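Local coordinates for UDP-N-acetylmuramate-alanine ligase MurC (Thermotoga maritima, PDB 1J6U), which joins L-alanine to UDP-N-acetylmuramate at the cost of ATP, a cytoplasmic step in making cell-wall peptidoglycan, at residues A284-F289 against P298-L303; M13-V18 against L30-N35; I427-N432 against E452-S457. One frame throughout, in Å; residues are numbered along the deposited sequence.

Contact 1. Residues A284-F289 against P298-L303; sequences AVIALF and PVLEAL
Leu-303 reaches between Val-285 and Ile-286 and gives one methyl to each. Its CD2 meets CG1 of Val-285 at 4.1 Å, and its CD1 lies 3.9 Å from CG1 of Ile-286, the shortest approach between the two helical segments. The two meetings differ in geometry: the Val-285 and Leu-303 side chains run past one another in opposing senses, whereas Ile-286 lies aslant to Leu-303. In Val-285 the touching methyl CG1 stands opposite the backbone N (chi1 170°), which directs it at the neighbouring helix. Ile-286 leaves its backbone less directly, yet its outer end closes in: with chi2 extended, CD1 arrives 4.1 Å from CD2 of Leu-300, again at a slant. One isoleucine branch thus serves two leucines, CG1 for Leu-303 and CD1 for Leu-300. One turn along, Phe-289 and Val-299 both point into the interface, and CB of Phe-289 comes within 4.3 Å of CG2 of Val-299, a looser fit in which the methyl approaches the ring obliquely.

All four meetings are apolar, and 225 Å² is buried in total. The axes stay 11.0 Å apart at an angle of 157°, a spacing bridged mainly by Ile-286 and the two leucines. Other elements close the sides: on helix 125-138 Met-131 touches Val-285 and Val-135 touches Phe-289, while Leu-269 of strand 264-271 packs on Ile-286, Leu-300 and Leu-303. Ala-302 O also accepts a hydrogen bond from His-134 NE2. Val-285 is about 7 Å, side chain to side chain, from Thr-127 of the predicted ATP site. The arrangement is an antiparallel helical hairpin, 276-291 followed by 296-305, packed beside the helix that follows the nucleotide-binding loop of the Mur ligase central domain.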
# COMPACT_ATOMS: atom_id res chain seq x y z
N ALA A 284 5.19 11.66 9.79
CA ALA A 284 4.03 11.25 10.58
C ALA A 284 4.42 10.17 11.58
O ALA A 284 3.89 10.12 12.70
CB ALA A 284 2.91 10.74 9.67
N VAL A 285 5.36 9.31 11.20
CA VAL A 285 5.79 8.27 12.10
C VAL A 285 6.54 8.87 13.31
O VAL A 285 6.30 8.52 14.46
CB VAL A 285 6.67 7.22 11.37
CG1 VAL A 285 7.33 6.27 12.41
CG2 VAL A 285 5.77 6.37 10.40
N ILE A 286 7.49 9.73 13.00
CA ILE A 286 8.26 10.41 14.00
C ILE A 286 7.30 11.15 14.95
O ILE A 286 7.44 11.10 16.16
CB ILE A 286 9.17 11.42 13.30
CG1 ILE A 286 10.42 10.71 12.82
CG2 ILE A 286 9.55 12.58 14.23
CD1 ILE A 286 11.16 11.55 11.78
N ALA A 287 6.31 11.82 14.38
CA ALA A 287 5.37 12.56 15.17
C ALA A 287 4.64 11.67 16.14
O ALA A 287 4.45 12.05 17.29
CB ALA A 287 4.37 13.32 14.28
N LEU A 288 4.24 10.49 15.69
CA LEU A 288 3.52 9.60 16.58
C LEU A 288 4.40 9.15 17.75
O LEU A 288 4.05 9.34 18.90
CB LEU A 288 3.03 8.37 15.82
CG LEU A 288 2.41 7.28 16.71
CD1 LEU A 288 1.10 7.81 17.25
CD2 LEU A 288 2.17 6.02 15.94
N PHE A 289 5.53 8.53 17.44
CA PHE A 289 6.44 8.01 18.44
C PHE A 289 7.05 9.03 19.40
O PHE A 289 7.25 8.74 20.59
CB PHE A 289 7.52 7.20 17.75
CG PHE A 289 7.05 5.85 17.34
CD1 PHE A 289 6.68 5.57 16.02
CD2 PHE A 289 6.87 4.88 18.30
CE1 PHE A 289 6.15 4.34 15.68
CE2 PHE A 289 6.34 3.63 17.96
CZ PHE A 289 5.97 3.36 16.65
N PRO A 298 16.59 4.95 18.44
CA PRO A 298 16.30 3.71 17.73
C PRO A 298 15.21 3.86 16.68
O PRO A 298 15.23 3.13 15.69
CB PRO A 298 15.91 2.73 18.85
CG PRO A 298 15.48 3.57 19.90
CD PRO A 298 16.48 4.72 19.88
N VAL A 299 14.29 4.79 16.89
CA VAL A 299 13.22 4.99 15.92
C VAL A 299 13.81 5.46 14.60
O VAL A 299 13.38 5.02 13.56
CB VAL A 299 12.18 6.03 16.42
CG1 VAL A 299 11.18 6.42 15.30
CG2 VAL A 299 11.42 5.43 17.56
N LEU A 300 14.81 6.33 14.65
CA LEU A 300 15.46 6.85 13.44
C LEU A 300 16.38 5.85 12.77
O LEU A 300 16.61 5.89 11.56
CB LEU A 300 16.24 8.12 13.76
CG LEU A 300 15.34 9.33 14.05
CD1 LEU A 300 16.14 10.48 14.66
CD2 LEU A 300 14.69 9.78 12.78
N GLU A 301 16.93 4.95 13.56
CA GLU A 301 17.82 3.91 13.06
C GLU A 301 16.93 2.95 12.22
O GLU A 301 17.29 2.53 11.11
CB GLU A 301 18.43 3.22 14.27
CG GLU A 301 19.37 2.08 14.03
CD GLU A 301 19.86 1.50 15.35
OE1 GLU A 301 19.16 1.69 16.38
OE2 GLU A 301 20.93 0.84 15.36
N ALA A 302 15.77 2.65 12.76
CA ALA A 302 14.82 1.79 12.12
C ALA A 302 14.32 2.46 10.84
O ALA A 302 14.27 1.85 9.76
CB ALA A 302 13.67 1.53 13.06
N LEU A 303 13.95 3.74 10.93
CA LEU A 303 13.45 4.38 9.74
C LEU A 303 14.51 4.41 8.68
O LEU A 303 14.21 4.28 7.50
CB LEU A 303 12.96 5.81 10.02
CG LEU A 303 11.61 5.89 10.75
CD1 LEU A 303 11.34 7.35 11.06
CD2 LEU A 303 10.45 5.28 9.93

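Contact 2. Residues M13-V18 against L30-N35; sequences MKIHFV and LHEFSN
The first strand and first helix of a beta-alpha-beta unit meet here, Ile-15 and Phe-17 of strand 14-18 lying against Glu-32 near the end of helix 23-34. CD1 of Ile-15 sits 3.8 Å from CG of Glu-32 and is also 3.9 Å from CD, so the methyl rests against the bend of the glutamate rather than on one atom. The two side chains cross at about a right angle. That bend comes from chi2 of -60°, which lays CB, CG and the carboxylate carbon alongside the methyl and brings OE1 of Glu-32 to 3.9 Å from CD1 of Ile-15 as well. Phe-17, two residues on and on the same side of the strand, presents its ring edge: CZ lies 4.3 Å from the same CG, near the plane of the ring. One methylene therefore takes both hydrophobic neighbours, and the small buried area, 103 Å², fits so narrow a meeting. The nearest CA atoms, those of Ile-15 and Glu-32, are 8.4 Å apart.

The contact lies where helix 23-34 covers the parallel sheet of the Rossmann-like N-terminal domain of the Mur ligase. Strand 14-18 is the central strand of five, flanked by 38-42 and 74-77, and the turn after it and the start of the helix carry glycines consistent with a Rossmann-type GxGxxG motif. Val-39 of strand 38-42 touches both Phe-17 and Glu-32, while Ile-76 of strand 74-77 touches Ile-15 and Phe-17, so Ile-15, Phe-17 and the methylenes of Glu-32 join a wider apolar layer. The carboxylate of Glu-32, buried with them, has its polar atoms satisfied: OE2 is hydrogen-bonded outside the two segments, and OE1 pairs with ND2 of Asn-37, in the turn leading to strand 38-42.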
# COMPACT_ATOMS: atom_id res chain seq x y z
N MSE A 13 -12.87 -22.70 15.15
CA MSE A 13 -13.78 -22.61 14.01
C MSE A 13 -13.18 -22.85 12.62
O MSE A 13 -11.98 -22.75 12.43
CB MSE A 13 -14.46 -21.23 14.04
N LYS A 14 -14.04 -23.19 11.65
CA LYS A 14 -13.61 -23.37 10.26
C LYS A 14 -14.15 -22.15 9.53
O LYS A 14 -15.35 -21.91 9.55
CB LYS A 14 -14.22 -24.61 9.65
CG LYS A 14 -13.66 -24.92 8.27
CD LYS A 14 -14.32 -26.16 7.76
CE LYS A 14 -13.37 -27.12 7.06
NZ LYS A 14 -14.12 -28.43 6.85
N ILE A 15 -13.27 -21.38 8.90
CA ILE A 15 -13.67 -20.15 8.22
C ILE A 15 -13.41 -20.17 6.73
O ILE A 15 -12.34 -20.58 6.27
CB ILE A 15 -12.92 -18.95 8.82
CG1 ILE A 15 -13.04 -18.99 10.34
CG2 ILE A 15 -13.45 -17.64 8.24
CD1 ILE A 15 -12.09 -18.03 11.09
N HIS A 16 -14.42 -19.74 5.99
CA HIS A 16 -14.40 -19.68 4.53
C HIS A 16 -14.30 -18.19 4.13
O HIS A 16 -15.17 -17.38 4.45
CB HIS A 16 -15.71 -20.30 4.02
CG HIS A 16 -15.84 -20.32 2.53
ND1 HIS A 16 -16.39 -21.39 1.86
CD2 HIS A 16 -15.49 -19.41 1.59
CE1 HIS A 16 -16.36 -21.14 0.56
NE2 HIS A 16 -15.82 -19.95 0.37
N PHE A 17 -13.21 -17.85 3.43
CA PHE A 17 -12.95 -16.49 2.97
C PHE A 17 -13.21 -16.36 1.48
O PHE A 17 -12.48 -16.92 0.64
CB PHE A 17 -11.47 -16.08 3.21
CG PHE A 17 -11.08 -15.92 4.66
CD1 PHE A 17 -10.77 -17.04 5.44
CD2 PHE A 17 -11.07 -14.65 5.26
CE1 PHE A 17 -10.46 -16.92 6.77
CE2 PHE A 17 -10.76 -14.51 6.58
CZ PHE A 17 -10.46 -15.65 7.34
N VAL A 18 -14.24 -15.59 1.15
CA VAL A 18 -14.58 -15.39 -0.24
C VAL A 18 -13.83 -14.14 -0.65
O VAL A 18 -14.21 -13.02 -0.25
CB VAL A 18 -16.10 -15.22 -0.41
CG1 VAL A 18 -16.48 -15.16 -1.91
CG2 VAL A 18 -16.79 -16.37 0.27
N LEU A 30 -4.60 -15.13 7.34
CA LEU A 30 -3.33 -15.56 7.94
C LEU A 30 -3.39 -15.44 9.48
O LEU A 30 -2.96 -16.33 10.20
CB LEU A 30 -2.18 -14.73 7.35
CG LEU A 30 -1.73 -15.10 5.93
CD1 LEU A 30 -1.10 -13.88 5.25
CD2 LEU A 30 -0.72 -16.25 5.95
N HIS A 31 -3.93 -14.34 9.98
CA HIS A 31 -4.10 -14.17 11.41
C HIS A 31 -4.90 -15.36 12.00
O HIS A 31 -4.47 -15.99 12.97
CB HIS A 31 -4.85 -12.84 11.66
CG HIS A 31 -5.10 -12.56 13.10
ND1 HIS A 31 -4.08 -12.42 14.02
CD2 HIS A 31 -6.25 -12.38 13.79
CE1 HIS A 31 -4.60 -12.17 15.21
NE2 HIS A 31 -5.91 -12.15 15.09
N GLU A 32 -6.05 -15.67 11.40
CA GLU A 32 -6.89 -16.77 11.87
C GLU A 32 -6.14 -18.09 11.74
O GLU A 32 -6.23 -18.98 12.59
CB GLU A 32 -8.20 -16.81 11.07
CG GLU A 32 -9.13 -15.65 11.39
CD GLU A 32 -9.55 -15.62 12.85
OE1 GLU A 32 -9.39 -16.66 13.52
OE2 GLU A 32 -10.04 -14.57 13.35
N PHE A 33 -5.40 -18.21 10.65
CA PHE A 33 -4.58 -19.38 10.42
C PHE A 33 -3.53 -19.49 11.54
O PHE A 33 -3.25 -20.57 12.04
CB PHE A 33 -3.85 -19.22 9.11
CG PHE A 33 -2.89 -20.32 8.84
CD1 PHE A 33 -3.35 -21.60 8.56
CD2 PHE A 33 -1.53 -20.07 8.82
CE1 PHE A 33 -2.47 -22.61 8.25
CE2 PHE A 33 -0.64 -21.09 8.51
CZ PHE A 33 -1.11 -22.36 8.22
N SER A 34 -2.94 -18.36 11.90
CA SER A 34 -1.93 -18.31 12.95
C SER A 34 -2.57 -18.62 14.30
O SER A 34 -1.88 -19.02 15.22
CB SER A 34 -1.27 -16.93 13.01
OG SER A 34 -0.39 -16.74 11.91
N ASN A 35 -3.88 -18.43 14.41
CA ASN A 35 -4.54 -18.71 15.67
C ASN A 35 -5.06 -20.11 15.70
O ASN A 35 -5.87 -20.44 16.53
CB ASN A 35 -5.72 -17.77 15.91
CG ASN A 35 -5.29 -16.35 16.19
OD1 ASN A 35 -4.11 -16.07 16.36
ND2 ASN A 35 -6.26 -15.45 16.25

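Contact 3. Residues I427-N432 against E452-S457; sequences ISVSEN and ERYQSS
Arg-453 and Ile-427 form the polar part of this contact. The guanidinium meets the carbonyl end-on, NH1 at 2.6 Å and NH2 at 2.9 Å from the same Ile-427 O. The oxygen lies about in the guanidinium plane, but neither bond is straight (N-H...O angles 147° and 133°), as expected when two donors share one acceptor. The arginine spans the gap because its chain is extended from CG to NE. Val-429 packs between the two helix residues. On the buried side the fit is tight: its CG1 touches the edge of the Tyr-454 ring, 3.5 Å from CE1, and the tyrosine hydroxyl bonds to Asp-319. On the partly exposed side CG2 of Val-429 stands over one guanidinium face, only as near as 4.0 Å from NH2 of Arg-453. NH1 also bonds to Glu-424 O, in helix 423-426. A methionine in place of Arg-453 would probably leave the Ile-427 carbonyl without its two donors and the Glu-424 carbonyl without NH1. Because the acceptors are main-chain carbonyls, the polar half probably depends less on the loop side chains than the Val-429 packing does.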
# COMPACT_ATOMS: atom_id res chain seq x y z
N ILE A 427 10.44 -4.48 -25.11
CA ILE A 427 11.47 -3.65 -24.54
C ILE A 427 12.92 -3.94 -24.95
O ILE A 427 13.37 -5.09 -25.00
CB ILE A 427 11.30 -3.66 -23.00
CG1 ILE A 427 9.90 -3.16 -22.65
CG2 ILE A 427 12.30 -2.76 -22.34
CD1 ILE A 427 9.40 -3.71 -21.35
N SER A 428 13.63 -2.86 -25.27
CA SER A 428 15.03 -2.92 -25.66
C SER A 428 15.84 -2.81 -24.36
O SER A 428 15.78 -1.78 -23.68
CB SER A 428 15.34 -1.73 -26.55
OG SER A 428 16.70 -1.72 -26.93
N VAL A 429 16.58 -3.85 -23.99
CA VAL A 429 17.38 -3.75 -22.79
C VAL A 429 18.66 -2.98 -23.02
O VAL A 429 19.53 -3.44 -23.71
CB VAL A 429 17.74 -5.10 -22.24
CG1 VAL A 429 18.64 -4.94 -21.01
CG2 VAL A 429 16.49 -5.85 -21.85
N SER A 430 18.76 -1.80 -22.43
CA SER A 430 19.97 -1.00 -22.57
C SER A 430 20.62 -0.73 -21.19
O SER A 430 19.94 -0.69 -20.17
CB SER A 430 19.61 0.33 -23.23
OG SER A 430 18.45 0.87 -22.63
N GLU A 431 21.94 -0.54 -21.17
CA GLU A 431 22.68 -0.23 -19.96
C GLU A 431 22.22 1.12 -19.44
O GLU A 431 21.64 1.92 -20.19
CB GLU A 431 24.14 0.03 -20.24
CG GLU A 431 24.91 -1.02 -20.88
CD GLU A 431 26.35 -0.54 -21.08
OE1 GLU A 431 26.57 0.63 -21.58
OE2 GLU A 431 27.24 -1.36 -20.73
N ASN A 432 22.58 1.39 -18.18
CA ASN A 432 22.27 2.67 -17.52
C ASN A 432 20.84 3.06 -17.72
O ASN A 432 20.54 4.19 -18.11
CB ASN A 432 23.17 3.76 -18.07
CG ASN A 432 24.62 3.41 -17.90
OD1 ASN A 432 25.00 2.85 -16.87
ND2 ASN A 432 25.43 3.71 -18.91
N GLU A 452 12.92 -12.03 -15.58
CA GLU A 452 13.31 -13.38 -15.98
C GLU A 452 13.99 -13.37 -17.37
O GLU A 452 14.99 -14.06 -17.57
CB GLU A 452 12.08 -14.30 -15.96
CG GLU A 452 11.59 -14.59 -14.53
CD GLU A 452 10.21 -15.27 -14.46
OE1 GLU A 452 9.35 -14.98 -15.33
OE2 GLU A 452 9.99 -16.07 -13.51
N ARG A 453 13.46 -12.59 -18.30
CA ARG A 453 14.02 -12.51 -19.65
C ARG A 453 15.45 -12.05 -19.55
O ARG A 453 16.37 -12.68 -20.08
CB ARG A 453 13.20 -11.51 -20.50
CG ARG A 453 13.92 -11.02 -21.74
CD ARG A 453 13.15 -9.88 -22.47
NE ARG A 453 14.02 -9.29 -23.49
CZ ARG A 453 13.81 -8.12 -24.11
NH1 ARG A 453 12.76 -7.38 -23.84
NH2 ARG A 453 14.72 -7.67 -24.96
N TYR A 454 15.64 -10.94 -18.84
CA TYR A 454 16.95 -10.36 -18.61
C TYR A 454 17.92 -11.37 -18.07
O TYR A 454 19.00 -11.57 -18.61
CB TYR A 454 16.88 -9.23 -17.58
CG TYR A 454 18.18 -8.51 -17.46
CD1 TYR A 454 18.49 -7.45 -18.31
CD2 TYR A 454 19.14 -8.93 -16.54
CE1 TYR A 454 19.71 -6.82 -18.27
CE2 TYR A 454 20.39 -8.29 -16.49
CZ TYR A 454 20.66 -7.24 -17.36
OH TYR A 454 21.91 -6.64 -17.37
N GLN A 455 17.53 -12.00 -16.97
CA GLN A 455 18.37 -12.99 -16.33
C GLN A 455 18.69 -14.11 -17.27
O GLN A 455 19.86 -14.40 -17.52
CB GLN A 455 17.71 -13.53 -15.05
CG GLN A 455 17.39 -12.44 -14.03
CD GLN A 455 16.87 -12.97 -12.70
OE1 GLN A 455 17.65 -13.32 -11.83
NE2 GLN A 455 15.54 -13.04 -12.54
N SER A 456 17.68 -14.75 -17.84
CA SER A 456 17.97 -15.86 -18.73
C SER A 456 18.88 -15.35 -19.84
O SER A 456 19.75 -16.05 -20.32
CB SER A 456 16.68 -16.46 -19.30
OG SER A 456 16.16 -15.61 -20.30
N SER A 457 18.66 -14.10 -20.24
CA SER A 457 19.45 -13.50 -21.28
C SER A 457 20.93 -13.47 -20.89
O SER A 457 21.81 -13.59 -21.74
CB SER A 457 18.95 -12.09 -21.56
OG SER A 457 19.69 -11.48 -22.59

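In the fold
Contact 2 comes first along the chain, then contact 1, then contact 3, each closing before the next opens. They share no helix, strand or sheet: 13-18/30-35 belongs to the five-stranded parallel sheet of the N-terminal domain, 284-289/298-303 to the paired helices 276-291 and 296-305 at the central, ATP-binding domain, and 427-432/452-457 to the C-terminal domain with its six-stranded mixed sheet. Their centres are 32 Å (1 and 2), 38 Å (1 and 3) and 41 Å (2 and 3) apart, and the nearest atoms of any pair remain about 19 Å or more apart. Each contact thus lies within a different part of the three-domain build of Mur ligases, whose domains can shift relative to one another.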